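Local coordinates for protein copper chaperone CopZ (Staphylococcus aureus, PDB 6FF2) that sequesters copper(I) inside the cell and carries it to the copper-exporting P-type ATPase CopA, at residues A[2-8]-A[40-46]; A[17-21]-A[33-37]; A[23-27]-A[55-60]. One frame throughout, in Å; residues are numbered along the deposited sequence. Where two conformers were deposited one is given.

Overall arrangement
The three contacts sample one compact heavy-metal-associated domain, a βαββαβ ferredoxin-like fold in which two helices cover one face of an antiparallel sheet. Contact 1 pairs the central strands 3-9 and 41-46; contact 2 lays helix 14-25 against the outer strand 30-36; contact 3 joins that helix to helix 53-62. Their centres stand about 10 to 11 Å apart. Along the chain, contact 2 is nested within the loop closed by contact 1, whereas contact 3 alternates with both. Val42, Leu24 and Ile60 knit them into one core. The copper ligands Cys13, His15 and Cys16 lie around the start of helix 14-25, so contacts 2 and 3 both seat the metal-bearing helix.

Contact 1. Residues A[2-8]-A[40-46]; sequences SQEILNV and GQVSVQY
Ser2 and Tyr46 close one end of an antiparallel ladder formed by the two middle strands of the ferredoxin-like sheet. The axes of strands 3-8 and 41-46 run antiparallel, with 156° between their directions, and paired backbone bonds join Glu4 with Val44 and Leu6 with Val42. Val8 N continues the ladder with a bond to Gly40 O. At the other end, Ser2 N meets Tyr46 O at 2.8 Å while Ser2 O receives Tyr46 N.

The faces of the ladder differ. Leu6, Val42 and Val44 lie on the face covered by the helices, where Leu6 CD1 meets Val44 CG2 at 3.7 Å. Val8, at the end of the ladder, packs on Ile60, and its CG2 lies 3.6 Å from Val42 CG2. On the other face, Gln3 can be followed outward. Its CB lies near Val44 O and Gln45 NE2. With CG anti to the backbone N and the chain extended, CG passes 3.7 Å from Gln45 NE2, CD stays beside that nitrogen, and NE2 donates to Ser43 OG at 2.9 Å, 17° out of the amide plane of Gln3. Farther along this face, Ile5 CG2 rests on the amide carbon of Gln41, whose CG is flanked by Asn7 ND2.

Tyr46 swings its ring back over the neighbouring strand, with CG between its own N and carbonyl carbon (chi1 68°). Ser2 CB sits over one face in a CH-pi contact, 3.8 Å from the ring centroid, while Glu4 N lies at the ring edge. Met56 of helix 53-62 also packs against this ring. Beyond the ring, one water accepts from Tyr46 OH at 2.6 Å and donates to Gln3 O and Glu4 OE1.

Contact 2. Residues A[17-21]-A[33-37]; sequences KSAVE and ADVNL
Glu21 OE2 is gripped by two donors, one from the edge of the sheet and one from its own helix. Val35 N reaches it on the anti side at 2.8 Å, with an almost straight N-H...O angle of 176°. Lys17 NZ, one helical turn earlier, approaches on the syn side at 2.7 Å and forms a salt bridge. The two bonds therefore hold the carboxylate from different sides and limit its rotation.

Lys17 also crosses the contact. Its chain runs extended as far as CE and then bends (chi4 77°), which brings NZ to Val35 O at 2.9 Å, in the carbonyl plane and on a lone pair. Glu21 and Lys17 thus engage the N-H and C=O of the same strand residue. Asp34 OD1 joins the network through a long salt bridge to Lys17 NZ.

Beneath these polar ends lies an apolar layer. Val35 CG2 packs against Val20 CG1 at 3.7 Å, the two side chains crossing at about a right angle, and also touches Glu21 CG. Lys17 CG lies over Val35 CB, and Lys17 CB reaches Leu37 CD2 at 4.1 Å. In the ferredoxin-like fold the contact joins helix 14-25 to strand 30-36, the outer strand, which pairs with 41-46 through Asp34 and Ser43. Met11 touches both Val20 and Val35.

Glu21 OE2 and Asp34 OD1 are only 4.1 Å apart, so the ammonium group of Lys17 probably offsets part of their repulsion and would favour the ionised form of Glu21.

Contact 3. Residues A[23-27]-A[55-60]; sequences ALNNI and QMKDAI. With MG (magnesium ion), chain E.
Ile27 and Leu24 bring helix 14-25 and the loop after it against helix 53-62, with Ala59 receiving much of the contact from the other side. This is the helix-helix seam of the ferredoxin-like fold, on the face of the sheet that both helices cover.

Ile27 lies in the loop that follows the first helix, and its side chain returns to the seam. CG1 stands anti to the carbonyl carbon (chi1 -50°), bringing CD1 against helix 53-62, 3.7 Å from Gln55 O and 3.9 Å from Ala59 CB, while the other branch, CG2, lies 3.8 Å from Gln55 NE2. The Gln55 chain crosses Ile27 obliquely, and its OE1 is bound by Ala52 N. Val51 adds to the cover over Ile27.

Leu24 works through a single methyl. CD2 meets Met56 CB at 3.7 Å, the two side chains crossing at about a right angle, and then reaches Ile60 CG1 at 4.2 Å. Leu24 also packs on Val42 and Val44, and Met56 on Val44, so the seam continues into the sheet. The small methyl of Ala59 faces that of Ala23, their CB atoms 4.3 Å apart, which lets the helices approach closely here.

Near this end of segment 23-27, the carbonyl O of Asn25 binds a magnesium ion at 2.0 Å. Four waters complete the observed ligands, and one of them donates to Ile27 O at 2.7 Å. The ion thus binds Asn25 O directly and Ile27 O through a water, linking the two carbonyls that flank Asn26.

Carbon contacts dominate between the helices themselves, so their association probably rests on burial of apolar side chains, while metal and water chemistry stays at the turn.

Contact 1. Residues A[2-8]-A[40-46]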
loop_
_atom_site.group_PDB
_atom_site.type_symbol
_atom_site.label_atom_id
_atom_site.label_comp_id
_atom_site.label_asym_id
_atom_site.label_seq_id
_atom_site.Cartn_x
_atom_site.Cartn_y
_atom_site.Cartn_z
ATOM N N SER A 2 11.905 19.554 -17.465
ATOM C CA SER A 2 12.639 18.323 -17.816
ATOM C C SER A 2 11.735 17.127 -17.399
ATOM O O SER A 2 10.832 17.329 -16.605
ATOM C CB SER A 2 13.955 18.254 -17.071
ATOM O OG SER A 2 14.687 19.438 -17.332
ATOM N N GLN A 3 12.023 15.985 -17.967
ATOM C CA GLN A 3 11.353 14.719 -17.668
ATOM C C GLN A 3 12.363 13.675 -17.366
ATOM O O GLN A 3 13.386 13.536 -18.083
ATOM C CB GLN A 3 10.454 14.308 -18.824
ATOM C CG GLN A 3 9.583 13.084 -18.527
ATOM C CD GLN A 3 8.782 12.642 -19.707
ATOM O OE1 GLN A 3 8.946 13.167 -20.808
ATOM N NE2 GLN A 3 7.890 11.691 -19.494
ATOM N N GLU A 4 12.113 12.916 -16.268
ATOM C CA GLU A 4 12.908 11.732 -15.905
ATOM C C GLU A 4 11.998 10.561 -15.827
ATOM O O GLU A 4 10.921 10.681 -15.297
ATOM C CB GLU A 4 13.573 11.964 -14.548
ATOM C CG GLU A 4 14.279 10.782 -13.936
ATOM C CD GLU A 4 15.478 10.274 -14.660
ATOM O OE1 GLU A 4 16.010 10.917 -15.550
ATOM O OE2 GLU A 4 15.872 9.132 -14.265
ATOM N N ILE A 5 12.396 9.442 -16.409
ATOM C CA ILE A 5 11.706 8.178 -16.230
ATOM C C ILE A 5 12.555 7.261 -15.367
ATOM O O ILE A 5 13.658 6.896 -15.773
ATOM C CB ILE A 5 11.325 7.564 -17.574
ATOM C CG1 ILE A 5 10.405 8.560 -18.368
ATOM C CG2 ILE A 5 10.627 6.238 -17.361
ATOM C CD1 ILE A 5 10.162 8.134 -19.767
ATOM N N LEU A 6 12.049 6.887 -14.182
ATOM C CA LEU A 6 12.717 5.942 -13.298
ATOM C C LEU A 6 12.089 4.585 -13.508
ATOM O O LEU A 6 10.854 4.486 -13.696
ATOM C CB LEU A 6 12.728 6.369 -11.850
ATOM C CG LEU A 6 13.407 7.721 -11.613
ATOM C CD1 LEU A 6 12.352 8.787 -11.470
ATOM C CD2 LEU A 6 14.319 7.709 -10.385
ATOM N N ASN A 7 12.902 3.540 -13.442
ATOM C CA ASN A 7 12.396 2.156 -13.468
ATOM C C ASN A 7 12.447 1.622 -12.032
ATOM O O ASN A 7 13.488 1.581 -11.451
ATOM C CB ASN A 7 13.213 1.316 -14.361
ATOM C CG ASN A 7 12.831 1.514 -15.742
ATOM O OD1 ASN A 7 13.611 2.067 -16.489
ATOM N ND2 ASN A 7 11.643 1.013 -16.131
ATOM N N VAL A 8 11.282 1.275 -11.479
ATOM C CA VAL A 8 11.146 0.988 -10.060
ATOM C C VAL A 8 10.578 -0.382 -9.925
ATOM O O VAL A 8 9.631 -0.732 -10.633
ATOM C CB VAL A 8 10.248 2.015 -9.351
ATOM C CG1 VAL A 8 10.120 1.696 -7.875
ATOM C CG2 VAL A 8 10.773 3.439 -9.495
ATOM N N GLY A 40 6.180 -0.485 -14.040
ATOM C CA GLY A 40 7.127 0.028 -13.069
ATOM C C GLY A 40 7.793 1.343 -13.422
ATOM O O GLY A 40 8.713 1.810 -12.689
ATOM N N GLN A 41 7.356 1.971 -14.503
ATOM C CA GLN A 41 7.951 3.244 -14.897
ATOM C C GLN A 41 7.343 4.379 -14.127
ATOM O O GLN A 41 6.103 4.514 -14.065
ATOM C CB GLN A 41 7.800 3.504 -16.401
ATOM C CG GLN A 41 8.680 2.603 -17.261
ATOM C CD GLN A 41 8.842 3.148 -18.628
ATOM O OE1 GLN A 41 8.027 3.960 -19.117
ATOM N NE2 GLN A 41 9.907 2.798 -19.224
ATOM N N VAL A 42 8.201 5.251 -13.629
ATOM C CA VAL A 42 7.732 6.445 -12.988
ATOM C C VAL A 42 8.207 7.711 -13.728
ATOM O O VAL A 42 9.403 7.880 -13.863
ATOM C CB VAL A 42 8.235 6.482 -11.537
ATOM C CG1 VAL A 42 7.616 7.680 -10.803
ATOM C CG2 VAL A 42 7.914 5.137 -10.843
ATOM N N SER A 43 7.271 8.475 -14.251
ATOM C CA SER A 43 7.580 9.674 -15.011
ATOM C C SER A 43 7.515 10.873 -14.107
ATOM O O SER A 43 6.466 11.183 -13.546
ATOM C CB SER A 43 6.656 9.843 -16.193
ATOM O OG SER A 43 6.931 11.084 -16.876
ATOM N N VAL A 44 8.609 11.646 -14.041
ATOM C CA VAL A 44 8.691 12.821 -13.157
ATOM C C VAL A 44 8.952 14.032 -14.045
ATOM O O VAL A 44 9.852 14.006 -14.895
ATOM C CB VAL A 44 9.839 12.638 -12.173
ATOM C CG1 VAL A 44 9.956 13.838 -11.285
ATOM C CG2 VAL A 44 9.693 11.375 -11.345
ATOM N N GLN A 45 8.127 15.034 -13.883
ATOM C CA GLN A 45 8.310 16.357 -14.509
ATOM C C GLN A 45 8.948 17.266 -13.452
ATOM O O GLN A 45 8.439 17.387 -12.314
ATOM C CB GLN A 45 6.985 16.944 -14.954
ATOM C CG GLN A 45 6.257 16.071 -15.966
ATOM C CD GLN A 45 6.852 16.151 -17.343
ATOM O OE1 GLN A 45 7.531 17.124 -17.699
ATOM N NE2 GLN A 45 6.574 15.170 -18.136
ATOM N N TYR A 46 10.026 17.960 -13.821
ATOM C CA TYR A 46 10.783 18.701 -12.832
ATOM C C TYR A 46 11.611 19.822 -13.461
ATOM O O TYR A 46 11.864 19.781 -14.684
ATOM C CB TYR A 46 11.722 17.758 -12.069
ATOM C CG TYR A 46 12.879 17.171 -12.881
ATOM C CD1 TYR A 46 12.702 16.203 -13.835
ATOM C CD2 TYR A 46 14.196 17.630 -12.681
ATOM C CE1 TYR A 46 13.755 15.661 -14.562
ATOM C CE2 TYR A 46 15.254 17.109 -13.405
ATOM C CZ TYR A 46 15.040 16.111 -14.357
ATOM O OH TYR A 46 16.071 15.606 -15.038
HETATM O O HOH W 1 9.094 19.233 -16.684
HETATM O O HOH W 2 15.772 13.839 -16.890
#

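Contact 2. Residues A[17-21]-A[33-37]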
loop_
_atom_site.group_PDB
_atom_site.type_symbol
_atom_site.label_atom_id
_atom_site.label_comp_id
_atom_site.label_asym_id
_atom_site.label_seq_id
_atom_site.Cartn_x
_atom_site.Cartn_y
_atom_site.Cartn_z
ATOM N N LYS A 17 1.773 3.172 -5.432
ATOM C CA LYS A 17 1.680 4.317 -6.349
ATOM C C LYS A 17 1.524 5.611 -5.579
ATOM O O LYS A 17 2.224 6.619 -5.829
ATOM C CB LYS A 17 0.600 4.102 -7.366
ATOM C CG LYS A 17 0.139 5.327 -8.155
ATOM C CD LYS A 17 -0.715 4.831 -9.299
ATOM C CE LYS A 17 -1.404 5.948 -10.048
ATOM N NZ LYS A 17 -0.476 6.661 -10.948
ATOM N N SER A 18 0.594 5.659 -4.649
ATOM C CA SER A 18 0.338 6.857 -3.920
ATOM C C SER A 18 1.556 7.290 -3.121
ATOM O O SER A 18 1.908 8.481 -3.073
ATOM C CB SER A 18 -0.868 6.632 -3.027
ATOM O OG SER A 18 -1.079 7.785 -2.310
ATOM N N ALA A 19 2.210 6.328 -2.483
ATOM C CA ALA A 19 3.349 6.626 -1.649
ATOM C C ALA A 19 4.532 7.195 -2.468
ATOM O O ALA A 19 5.247 8.079 -1.976
ATOM C CB ALA A 19 3.803 5.384 -0.886
ATOM N N VAL A 20 4.786 6.574 -3.616
ATOM C CA VAL A 20 5.894 7.007 -4.503
ATOM C C VAL A 20 5.563 8.401 -5.025
ATOM O O VAL A 20 6.438 9.311 -4.960
ATOM C CB VAL A 20 6.132 5.945 -5.568
ATOM C CG1 VAL A 20 7.036 6.495 -6.680
ATOM C CG2 VAL A 20 6.792 4.707 -4.949
ATOM N N GLU A 21 4.361 8.602 -5.518
ATOM C CA GLU A 21 4.026 9.951 -6.060
ATOM C C GLU A 21 4.116 11.024 -4.952
ATOM O O GLU A 21 4.615 12.119 -5.201
ATOM C CB GLU A 21 2.660 9.941 -6.760
ATOM C CG GLU A 21 2.666 9.130 -8.030
ATOM C CD GLU A 21 1.370 9.064 -8.779
ATOM O OE1 GLU A 21 0.370 9.700 -8.352
ATOM O OE2 GLU A 21 1.354 8.320 -9.781
ATOM N N ALA A 33 4.548 13.665 -10.595
ATOM C CA ALA A 33 5.073 12.326 -10.718
ATOM C C ALA A 33 3.916 11.392 -11.086
ATOM O O ALA A 33 2.826 11.508 -10.476
ATOM C CB ALA A 33 5.712 11.886 -9.403
ATOM N N ASP A 34 4.150 10.476 -12.019
ATOM C CA ASP A 34 3.094 9.535 -12.506
ATOM C C ASP A 34 3.683 8.136 -12.578
ATOM O O ASP A 34 4.549 7.836 -13.407
ATOM C CB ASP A 34 2.633 10.052 -13.873
ATOM C CG ASP A 34 1.586 9.182 -14.520
ATOM O OD1 ASP A 34 0.882 8.450 -13.836
ATOM O OD2 ASP A 34 1.441 9.269 -15.740
ATOM N N VAL A 35 3.230 7.284 -11.654
ATOM C CA VAL A 35 3.595 5.885 -11.598
ATOM C C VAL A 35 2.729 5.079 -12.551
ATOM O O VAL A 35 1.483 5.157 -12.491
ATOM C CB VAL A 35 3.404 5.317 -10.184
ATOM C CG1 VAL A 35 3.518 3.774 -10.214
ATOM C CG2 VAL A 35 4.399 6.014 -9.207
ATOM N N ASN A 36 3.357 4.284 -13.387
ATOM C CA ASN A 36 2.657 3.239 -14.163
ATOM C C ASN A 36 2.907 1.912 -13.485
ATOM O O ASN A 36 3.976 1.344 -13.590
ATOM C CB ASN A 36 3.133 3.198 -15.611
ATOM C CG ASN A 36 2.463 2.149 -16.441
ATOM O OD1 ASN A 36 1.841 1.253 -15.929
ATOM N ND2 ASN A 36 2.635 2.230 -17.737
ATOM N N LEU A 37 1.900 1.405 -12.781
ATOM C CA LEU A 37 2.075 0.159 -12.016
ATOM C C LEU A 37 2.292 -1.038 -12.903
ATOM O O LEU A 37 2.914 -2.009 -12.485
ATOM C CB LEU A 37 0.851 -0.097 -11.115
ATOM C CG LEU A 37 0.770 0.786 -9.887
ATOM C CD1 LEU A 37 -0.575 0.536 -9.220
ATOM C CD2 LEU A 37 1.911 0.546 -8.913
#

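Contact 3. Residues A[23-27]-A[55-60]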
loop_
_atom_site.group_PDB
_atom_site.type_symbol
_atom_site.label_atom_id
_atom_site.label_comp_id
_atom_site.label_asym_id
_atom_site.label_seq_id
_atom_site.Cartn_x
_atom_site.Cartn_y
_atom_site.Cartn_z
ATOM N N ALA A 23 6.004 11.036 -2.201
ATOM C CA ALA A 23 7.407 11.262 -1.818
ATOM C C ALA A 23 8.115 12.136 -2.854
ATOM O O ALA A 23 8.842 13.044 -2.517
ATOM C CB ALA A 23 8.122 9.931 -1.697
ATOM N N LEU A 24 7.829 11.861 -4.114
ATOM C CA LEU A 24 8.437 12.657 -5.191
ATOM C C LEU A 24 7.930 14.075 -5.214
ATOM O O LEU A 24 8.702 14.981 -5.367
ATOM C CB LEU A 24 8.266 11.961 -6.538
ATOM C CG LEU A 24 9.082 10.649 -6.716
ATOM C CD1 LEU A 24 8.581 9.803 -7.897
ATOM C CD2 LEU A 24 10.575 10.998 -6.891
ATOM N N ASN A 25 6.609 14.257 -5.104
ATOM C CA ASN A 25 6.035 15.607 -5.080
ATOM C C ASN A 25 6.409 16.455 -3.872
ATOM O O ASN A 25 6.274 17.692 -3.912
ATOM C CB ASN A 25 4.523 15.524 -5.258
ATOM C CG ASN A 25 4.131 15.297 -6.684
ATOM O OD1 ASN A 25 4.492 16.087 -7.560
ATOM N ND2 ASN A 25 3.341 14.265 -6.935
ATOM N N ASN A 26 6.875 15.850 -2.802
ATOM C CA ASN A 26 7.411 16.584 -1.663
ATOM C C ASN A 26 8.702 17.295 -1.938
ATOM O O ASN A 26 9.069 18.142 -1.165
ATOM C CB ASN A 26 7.681 15.643 -0.476
ATOM C CG ASN A 26 7.944 16.404 0.797
ATOM O OD1 ASN A 26 7.096 17.213 1.220
ATOM N ND2 ASN A 26 9.127 16.210 1.387
ATOM N N ILE A 27 9.433 16.901 -2.996
ATOM C CA ILE A 27 10.707 17.501 -3.294
ATOM C C ILE A 27 10.484 18.822 -4.013
ATOM O O ILE A 27 9.803 18.840 -5.052
ATOM C CB ILE A 27 11.599 16.601 -4.152
ATOM C CG1 ILE A 27 11.711 15.155 -3.585
ATOM C CG2 ILE A 27 12.948 17.271 -4.356
ATOM C CD1 ILE A 27 12.332 14.123 -4.537
ATOM N N GLN A 55 18.112 12.799 -5.948
ATOM C CA GLN A 55 17.130 13.093 -4.929
ATOM C C GLN A 55 15.846 12.261 -5.176
ATOM O O GLN A 55 15.191 11.808 -4.231
ATOM C CB GLN A 55 16.810 14.577 -4.905
ATOM C CG GLN A 55 17.947 15.487 -4.443
ATOM C CD GLN A 55 17.578 16.919 -4.702
ATOM O OE1 GLN A 55 18.047 17.491 -5.719
ATOM N NE2 GLN A 55 16.695 17.491 -3.875
ATOM N N MET A 56 15.448 12.091 -6.434
ATOM C CA MET A 56 14.280 11.284 -6.742
ATOM C C MET A 56 14.493 9.821 -6.385
ATOM O O MET A 56 13.608 9.175 -5.808
ATOM C CB MET A 56 13.957 11.407 -8.244
ATOM C CG MET A 56 13.708 12.846 -8.735
ATOM S SD MET A 56 13.602 12.823 -10.526
ATOM C CE MET A 56 13.938 14.580 -10.879
ATOM N N LYS A 57 15.640 9.282 -6.791
ATOM C CA LYS A 57 15.974 7.894 -6.473
ATOM C C LYS A 57 15.965 7.699 -4.973
ATOM O O LYS A 57 15.468 6.662 -4.493
ATOM C CB LYS A 57 17.322 7.506 -7.078
ATOM C CG LYS A 57 17.276 7.430 -8.591
ATOM C CD LYS A 57 18.630 7.101 -9.194
ATOM C CE LYS A 57 18.470 6.941 -10.672
ATOM N NZ LYS A 57 19.457 6.028 -11.254
ATOM N N ASP A 58 16.568 8.634 -4.235
ATOM C CA ASP A 58 16.602 8.442 -2.772
ATOM C C ASP A 58 15.224 8.446 -2.186
ATOM O O ASP A 58 14.944 7.681 -1.250
ATOM C CB ASP A 58 17.432 9.540 -2.110
ATOM C CG ASP A 58 18.888 9.333 -2.240
ATOM O OD1 ASP A 58 19.349 8.276 -2.748
ATOM O OD2 ASP A 58 19.598 10.312 -1.849
ATOM N N ALA A 59 14.351 9.333 -2.678
ATOM C CA ALA A 59 12.996 9.427 -2.143
ATOM C C ALA A 59 12.238 8.128 -2.371
ATOM O O ALA A 59 11.443 7.695 -1.507
ATOM C CB ALA A 59 12.248 10.596 -2.761
ATOM N N ILE A 60 12.462 7.506 -3.501
ATOM C CA ILE A 60 11.805 6.263 -3.832
ATOM C C ILE A 60 12.362 5.142 -2.936
ATOM O O ILE A 60 11.591 4.360 -2.368
ATOM C CB ILE A 60 11.953 5.941 -5.297
ATOM C CG1 ILE A 60 11.183 6.957 -6.129
ATOM C CG2 ILE A 60 11.514 4.508 -5.629
ATOM C CD1 ILE A 60 11.616 6.879 -7.578
HETATM MG MG MG E . 5.351 19.357 -4.644
HETATM O O HOH W 3 5.087 18.549 -6.790
HETATM O O HOH W 4 7.325 19.913 -5.132
HETATM O O HOH W 5 5.029 21.063 -5.565
HETATM O O HOH W 6 3.462 18.645 -4.384
#